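Local coordinates for ApaG protein (Pseudomonas aeruginosa, PDB 3NRF), which is of unknown function but has an all-beta fold of the DUF4354 family and is probably exported, at residues V33-A38 with E67-D72; Q29-R34 with L50-A55. All blocks are in the same frame, centred on the assembly; numbering follows the deposited sequence. Where two conformers were deposited one is given.

Contact 1: V33-A38 with E67-D72; sequences VRLVNA and EELTAD
Leu69 packs against Val33 and Leu35, with CD1 against the side chain of Val33 and CD2 against Leu35 and the carbonyl of Val33. CD1 of Leu69 stands 4.1 Å from CB of Val33 and lies about equally far from that residue's two methyls. Val33 has CG1 anti to the backbone N (chi1 180°), which forks both methyls away and turns the lone CB hydrogen to Leu69. The other methyl, CD2 of Leu69, takes Leu35, with CG of Leu35 at 4.0 Å; the two leucine side chains cross obliquely. This methyl also rests against a backbone atom, 3.7 Å from O of Val33, a van der Waals approach. All three residues are buried. Leu69 gives up 81 Å² of the 149 Å² hidden between the segments.

The 3-10 turn at 67-69 and the loop after it, in the connection between strands 59-65 and 73-74, lie over the inward side of strand 24-37, and Leu69 points into the interior. Strand 24-37 is an inner strand of the antiparallel sheet, between strands 7-21 and 79-88. Val33 and Leu35 direct their side chains to the connection, whereas Arg34 between them points away and forms a salt bridge with Glu81. The inward side chains also pack on Val9 and Ala84 (Val33) and on Val7 and Val80 (Leu35).

No hydrogen bond passes between the segments; their polar groups are bonded locally or to other parts of the chain. In the connection, O of Glu67 accepts two bonds from Thr70, closing the 3-10 turn that carries Leu69. The backbone N of Thr70 donates to O of Glu67 at 2.9 Å. OG1 of Thr70 approaches a lone pair of O of Glu67 within the carbonyl plane, at 2.6 Å and a C=O...donor angle of 133°. At the strand end, ND2 of Asn37 bonds to O of both Leu74 and Ser41.

Contact 2: Q29-R34 with L50-A55; sequences QAFKVR and LVAQSA
NE2 of Gln29 is held by two carbonyls, donating to O of Ala30 and to O of Gly14 on strand 7-21. The bond from NE2 of Gln29 to O of Ala30 is 2.9 Å long and nearly straight, 169° at the hydrogen; the acceptor lies 3° out of the Gln29 amide plane, and the donor meets a lone pair of the carbonyl oxygen in the carbonyl plane. With OE1 also bonded to NZ of Lys16, the buried amide is fixed in its rotation.

Farther along strand 24-37 the contact with residues 50-53 is wholly apolar. Phe31 and Ala52 approach with CE1 of the ring 4.4 Å from the methyl CB, which comes obliquely to the ring. A chi1 of -66° lays the phenyl group along strand 24-37 toward Gln29, which brings CE1 opposite Ala52. Ala96 touches both residues, and Val99 adds to the wall around the ring. Val33 meets Leu50 through methyls, CG1 of the valine 4.2 Å from CD1 of the leucine, the two branches lying alongside with roughly opposed headings.

The CA atoms of Phe31 and Ala52 are 9.4 Å apart, as are those of Val33 and Leu50. That spacing is too wide for neighbouring strands, and no hydrogen bond crosses it: the antiparallel sheet curls over until two of its strands face each other across the interior, consistent with a closed or sandwich-like beta fold. Four buried hydrocarbon groups at van der Waals range imply that the facing strands are joined by non-directional packing, while hydrogen bonding runs to the adjacent strands.

Contacts 1 and 2 have centres about 13 Å apart and start from overlapping parts of strand 24-37, 29-34 first and 33-38 after it, sharing Val33 and Arg34. Along the chain their partners follow in turn, first strand 49-53 and then the connection at 67-72. Contact 2 lies near the middle of the chain, about 4 Å from its centre, and contact 1 farther out, at about 10 Å. They meet at Leu50, whose CD2 is 4.0 Å from CD2 of Leu35 and whose CD1 is 4.2 Å from CD1 of Leu69. One continuous hydrophobic interior thus joins strand, facing strand and connection; the Cys49-Cys105 disulfide, next to Leu50, ties the start of strand 49-53 to the C-terminal end.

Contact 1: V33-A38 with E67-D72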
loop_
_atom_site.group_PDB
_atom_site.type_symbol
_atom_site.label_atom_id
_atom_site.label_comp_id
_atom_site.label_asym_id
_atom_site.label_seq_id
_atom_site.Cartn_x
_atom_site.Cartn_y
_atom_site.Cartn_z
ATOM N N VAL B 33 -12.010 5.122 12.512
ATOM C CA VAL B 33 -12.462 4.417 13.680
ATOM C C VAL B 33 -13.957 4.668 13.908
ATOM O O VAL B 33 -14.413 5.816 13.811
ATOM C CB VAL B 33 -11.682 4.904 14.947
ATOM C CG1 VAL B 33 -12.145 4.175 16.188
ATOM C CG2 VAL B 33 -10.169 4.742 14.748
ATOM N N ARG B 34 -14.683 3.627 14.292
ATOM C CA ARG B 34 -16.095 3.749 14.679
ATOM C C ARG B 34 -16.241 3.157 16.070
ATOM O O ARG B 34 -15.812 2.031 16.311
ATOM C CB ARG B 34 -17.036 3.008 13.728
ATOM C CG ARG B 34 -18.512 3.183 14.145
ATOM C CD ARG B 34 -19.488 2.550 13.175
ATOM N NE ARG B 34 -19.315 3.069 11.821
ATOM C CZ ARG B 34 -20.047 2.662 10.775
ATOM N NH1 ARG B 34 -20.947 1.708 10.940
ATOM N NH2 ARG B 34 -19.842 3.173 9.567
ATOM N N LEU B 35 -16.833 3.903 16.992
ATOM C CA LEU B 35 -17.094 3.401 18.323
ATOM C C LEU B 35 -18.578 3.104 18.370
ATOM O O LEU B 35 -19.366 3.975 17.995
ATOM C CB LEU B 35 -16.761 4.443 19.382
ATOM C CG LEU B 35 -15.346 4.996 19.292
ATOM C CD1 LEU B 35 -15.211 6.066 20.359
ATOM C CD2 LEU B 35 -14.285 3.871 19.460
ATOM N N VAL B 36 -18.931 1.886 18.811
ATOM C CA VAL B 36 -20.310 1.423 18.892
ATOM C C VAL B 36 -20.632 0.948 20.314
ATOM O O VAL B 36 -20.031 -0.014 20.796
ATOM C CB VAL B 36 -20.594 0.239 17.906
ATOM C CG1 VAL B 36 -22.069 -0.217 18.005
ATOM C CG2 VAL B 36 -20.244 0.629 16.463
ATOM N N ASN B 37 -21.576 1.621 20.990
ATOM C CA ASN B 37 -21.980 1.225 22.346
ATOM C C ASN B 37 -22.994 0.125 22.221
ATOM O O ASN B 37 -24.174 0.392 21.951
ATOM C CB ASN B 37 -22.526 2.405 23.185
ATOM C CG ASN B 37 -22.993 1.987 24.607
ATOM O OD1 ASN B 37 -22.968 0.819 24.967
ATOM N ND2 ASN B 37 -23.429 2.958 25.400
ATOM N N ALA B 38 -22.539 -1.116 22.414
ATOM C CA ALA B 38 -23.399 -2.301 22.306
ATOM C C ALA B 38 -24.293 -2.529 23.532
ATOM O O ALA B 38 -25.300 -3.237 23.448
ATOM C CB ALA B 38 -22.531 -3.541 22.060
ATOM N N GLU B 67 -12.904 15.479 16.204
ATOM C CA GLU B 67 -13.765 15.844 17.335
ATOM C C GLU B 67 -14.862 14.811 17.665
ATOM O O GLU B 67 -15.153 14.563 18.853
ATOM C CB GLU B 67 -14.410 17.209 17.071
ATOM C CG GLU B 67 -15.175 17.765 18.259
ATOM C CD GLU B 67 -15.847 19.086 17.949
ATOM O OE1 GLU B 67 -15.411 19.790 17.005
ATOM O OE2 GLU B 67 -16.822 19.412 18.660
ATOM N N GLU B 68 -15.454 14.212 16.633
ATOM C CA GLU B 68 -16.503 13.218 16.811
ATOM C C GLU B 68 -16.100 12.051 17.713
ATOM O O GLU B 68 -16.949 11.492 18.424
ATOM C CB GLU B 68 -16.969 12.667 15.455
ATOM C CG GLU B 68 -17.773 13.630 14.633
ATOM C CD GLU B 68 -16.951 14.680 13.907
ATOM O OE1 GLU B 68 -15.688 14.720 13.996
ATOM O OE2 GLU B 68 -17.609 15.502 13.242
ATOM N N LEU B 69 -14.814 11.694 17.709
ATOM C CA LEU B 69 -14.329 10.576 18.552
ATOM C C LEU B 69 -14.057 10.983 20.024
ATOM O O LEU B 69 -13.793 10.104 20.849
ATOM C CB LEU B 69 -13.105 9.879 17.920
ATOM C CG LEU B 69 -13.354 9.168 16.592
ATOM C CD1 LEU B 69 -12.088 8.852 15.870
ATOM C CD2 LEU B 69 -14.259 7.914 16.795
ATOM N N THR B 70 -14.136 12.285 20.325
ATOM C CA THR B 70 -13.852 12.845 21.658
ATOM C C THR B 70 -15.126 12.973 22.528
ATOM O O THR B 70 -15.117 13.636 23.565
ATOM C CB THR B 70 -13.158 14.235 21.571
ATOM O OG1 THR B 70 -14.092 15.229 21.128
ATOM C CG2 THR B 70 -11.951 14.212 20.631
ATOM N N ALA B 71 -16.217 12.335 22.123
ATOM C CA ALA B 71 -17.445 12.348 22.942
ATOM C C ALA B 71 -17.220 11.897 24.404
ATOM O O ALA B 71 -16.543 10.892 24.661
ATOM C CB ALA B 71 -18.515 11.463 22.295
ATOM N N ASP B 72 -17.827 12.627 25.338
ATOM C CA ASP B 72 -17.695 12.333 26.765
ATOM C C ASP B 72 -18.377 11.021 27.137
ATOM O O ASP B 72 -17.942 10.340 28.061
ATOM C CB ASP B 72 -18.273 13.467 27.614
ATOM C CG ASP B 72 -17.865 13.368 29.073
ATOM O OD1 ASP B 72 -18.735 13.529 29.959
ATOM O OD2 ASP B 72 -16.664 13.111 29.328
#

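Contact 2: Q29-R34 with L50-A55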
loop_
_atom_site.group_PDB
_atom_site.type_symbol
_atom_site.label_atom_id
_atom_site.label_comp_id
_atom_site.label_asym_id
_atom_site.label_seq_id
_atom_site.Cartn_x
_atom_site.Cartn_y
_atom_site.Cartn_z
ATOM N N GLN B 29 0.442 6.932 11.154
ATOM C CA GLN B 29 -0.476 5.943 10.575
ATOM C C GLN B 29 -1.900 6.372 10.929
ATOM O O GLN B 29 -2.263 6.447 12.101
ATOM C CB GLN B 29 -0.226 4.531 11.120
ATOM C CG GLN B 29 -1.246 3.504 10.615
ATOM C CD GLN B 29 -1.162 3.275 9.122
ATOM O OE1 GLN B 29 -0.142 2.813 8.607
ATOM N NE2 GLN B 29 -2.261 3.607 8.425
ATOM N N ALA B 30 -2.731 6.626 9.911
ATOM C CA ALA B 30 -4.096 7.013 10.116
ATOM C C ALA B 30 -5.000 5.811 10.102
ATOM O O ALA B 30 -4.679 4.818 9.472
ATOM C CB ALA B 30 -4.558 8.009 9.016
ATOM N N PHE B 31 -6.103 5.935 10.831
ATOM C CA PHE B 31 -7.160 4.975 10.838
ATOM C C PHE B 31 -8.499 5.691 10.801
ATOM O O PHE B 31 -8.656 6.778 11.388
ATOM C CB PHE B 31 -7.190 4.156 12.137
ATOM C CG PHE B 31 -5.996 3.256 12.347
ATOM C CD1 PHE B 31 -4.803 3.781 12.844
ATOM C CD2 PHE B 31 -6.078 1.922 12.120
ATOM C CE1 PHE B 31 -3.728 2.960 13.086
ATOM C CE2 PHE B 31 -4.967 1.095 12.341
ATOM C CZ PHE B 31 -3.821 1.625 12.823
ATOM N N LYS B 32 -9.483 5.060 10.165
ATOM C CA LYS B 32 -10.872 5.479 10.377
ATOM C C LYS B 32 -11.398 4.551 11.472
ATOM O O LYS B 32 -11.195 3.329 11.376
ATOM C CB LYS B 32 -11.675 5.303 9.108
ATOM C CG LYS B 32 -13.144 5.715 9.234
ATOM C CD LYS B 32 -13.343 7.181 9.164
ATOM C CE LYS B 32 -13.155 7.707 7.712
ATOM N NZ LYS B 32 -13.148 9.199 7.733
ATOM N N VAL B 33 -12.010 5.122 12.512
ATOM C CA VAL B 33 -12.462 4.417 13.680
ATOM C C VAL B 33 -13.957 4.668 13.908
ATOM O O VAL B 33 -14.413 5.816 13.811
ATOM C CB VAL B 33 -11.682 4.904 14.947
ATOM C CG1 VAL B 33 -12.145 4.175 16.188
ATOM C CG2 VAL B 33 -10.169 4.742 14.748
ATOM N N ARG B 34 -14.683 3.627 14.292
ATOM C CA ARG B 34 -16.095 3.749 14.679
ATOM C C ARG B 34 -16.241 3.157 16.070
ATOM O O ARG B 34 -15.812 2.031 16.311
ATOM C CB ARG B 34 -17.036 3.008 13.728
ATOM C CG ARG B 34 -18.512 3.183 14.145
ATOM C CD ARG B 34 -19.488 2.550 13.175
ATOM N NE ARG B 34 -19.315 3.069 11.821
ATOM C CZ ARG B 34 -20.047 2.662 10.775
ATOM N NH1 ARG B 34 -20.947 1.708 10.940
ATOM N NH2 ARG B 34 -19.842 3.173 9.567
ATOM N N LEU B 50 -8.156 6.394 22.818
ATOM C CA LEU B 50 -7.821 5.439 21.780
ATOM C C LEU B 50 -6.306 5.215 21.735
ATOM O O LEU B 50 -5.482 6.164 21.793
ATOM C CB LEU B 50 -8.308 5.922 20.400
ATOM C CG LEU B 50 -9.815 5.918 20.235
ATOM C CD1 LEU B 50 -10.193 6.666 18.913
ATOM C CD2 LEU B 50 -10.404 4.535 20.272
ATOM N N VAL B 51 -5.967 3.941 21.661
ATOM C CA VAL B 51 -4.578 3.541 21.490
ATOM C C VAL B 51 -4.415 2.537 20.377
ATOM O O VAL B 51 -5.251 1.679 20.179
ATOM C CB VAL B 51 -3.966 2.993 22.784
ATOM C CG1 VAL B 51 -3.880 4.096 23.784
ATOM C CG2 VAL B 51 -4.761 1.823 23.312
ATOM N N ALA B 52 -3.341 2.692 19.628
ATOM C CA ALA B 52 -2.986 1.745 18.579
ATOM C C ALA B 52 -1.907 0.856 19.155
ATOM O O ALA B 52 -1.032 1.333 19.891
ATOM C CB ALA B 52 -2.525 2.463 17.293
ATOM N N GLN B 53 -1.885 -0.410 18.755
ATOM C CA GLN B 53 -0.988 -1.369 19.340
ATOM C C GLN B 53 -0.505 -2.373 18.291
ATOM O O GLN B 53 -1.272 -2.737 17.378
ATOM C CB GLN B 53 -1.760 -2.092 20.441
ATOM C CG GLN B 53 -0.905 -2.879 21.394
ATOM C CD GLN B 53 -1.720 -3.539 22.495
ATOM O OE1 GLN B 53 -2.832 -4.018 22.270
ATOM N NE2 GLN B 53 -1.172 -3.536 23.694
ATOM N N SER B 54 0.727 -2.834 18.452
ATOM C CA SER B 54 1.218 -3.908 17.616
ATOM C C SER B 54 1.028 -5.238 18.352
ATOM O O SER B 54 0.653 -5.316 19.545
ATOM C CB SER B 54 2.712 -3.689 17.358
ATOM O OG SER B 54 3.457 -3.855 18.521
ATOM N N ALA B 55 1.277 -6.314 17.626
ATOM C CA ALA B 55 1.238 -7.670 18.172
ATOM C C ALA B 55 2.124 -7.875 19.395
ATOM O O ALA B 55 1.772 -8.625 20.328
ATOM C CB ALA B 55 1.656 -8.655 17.081
#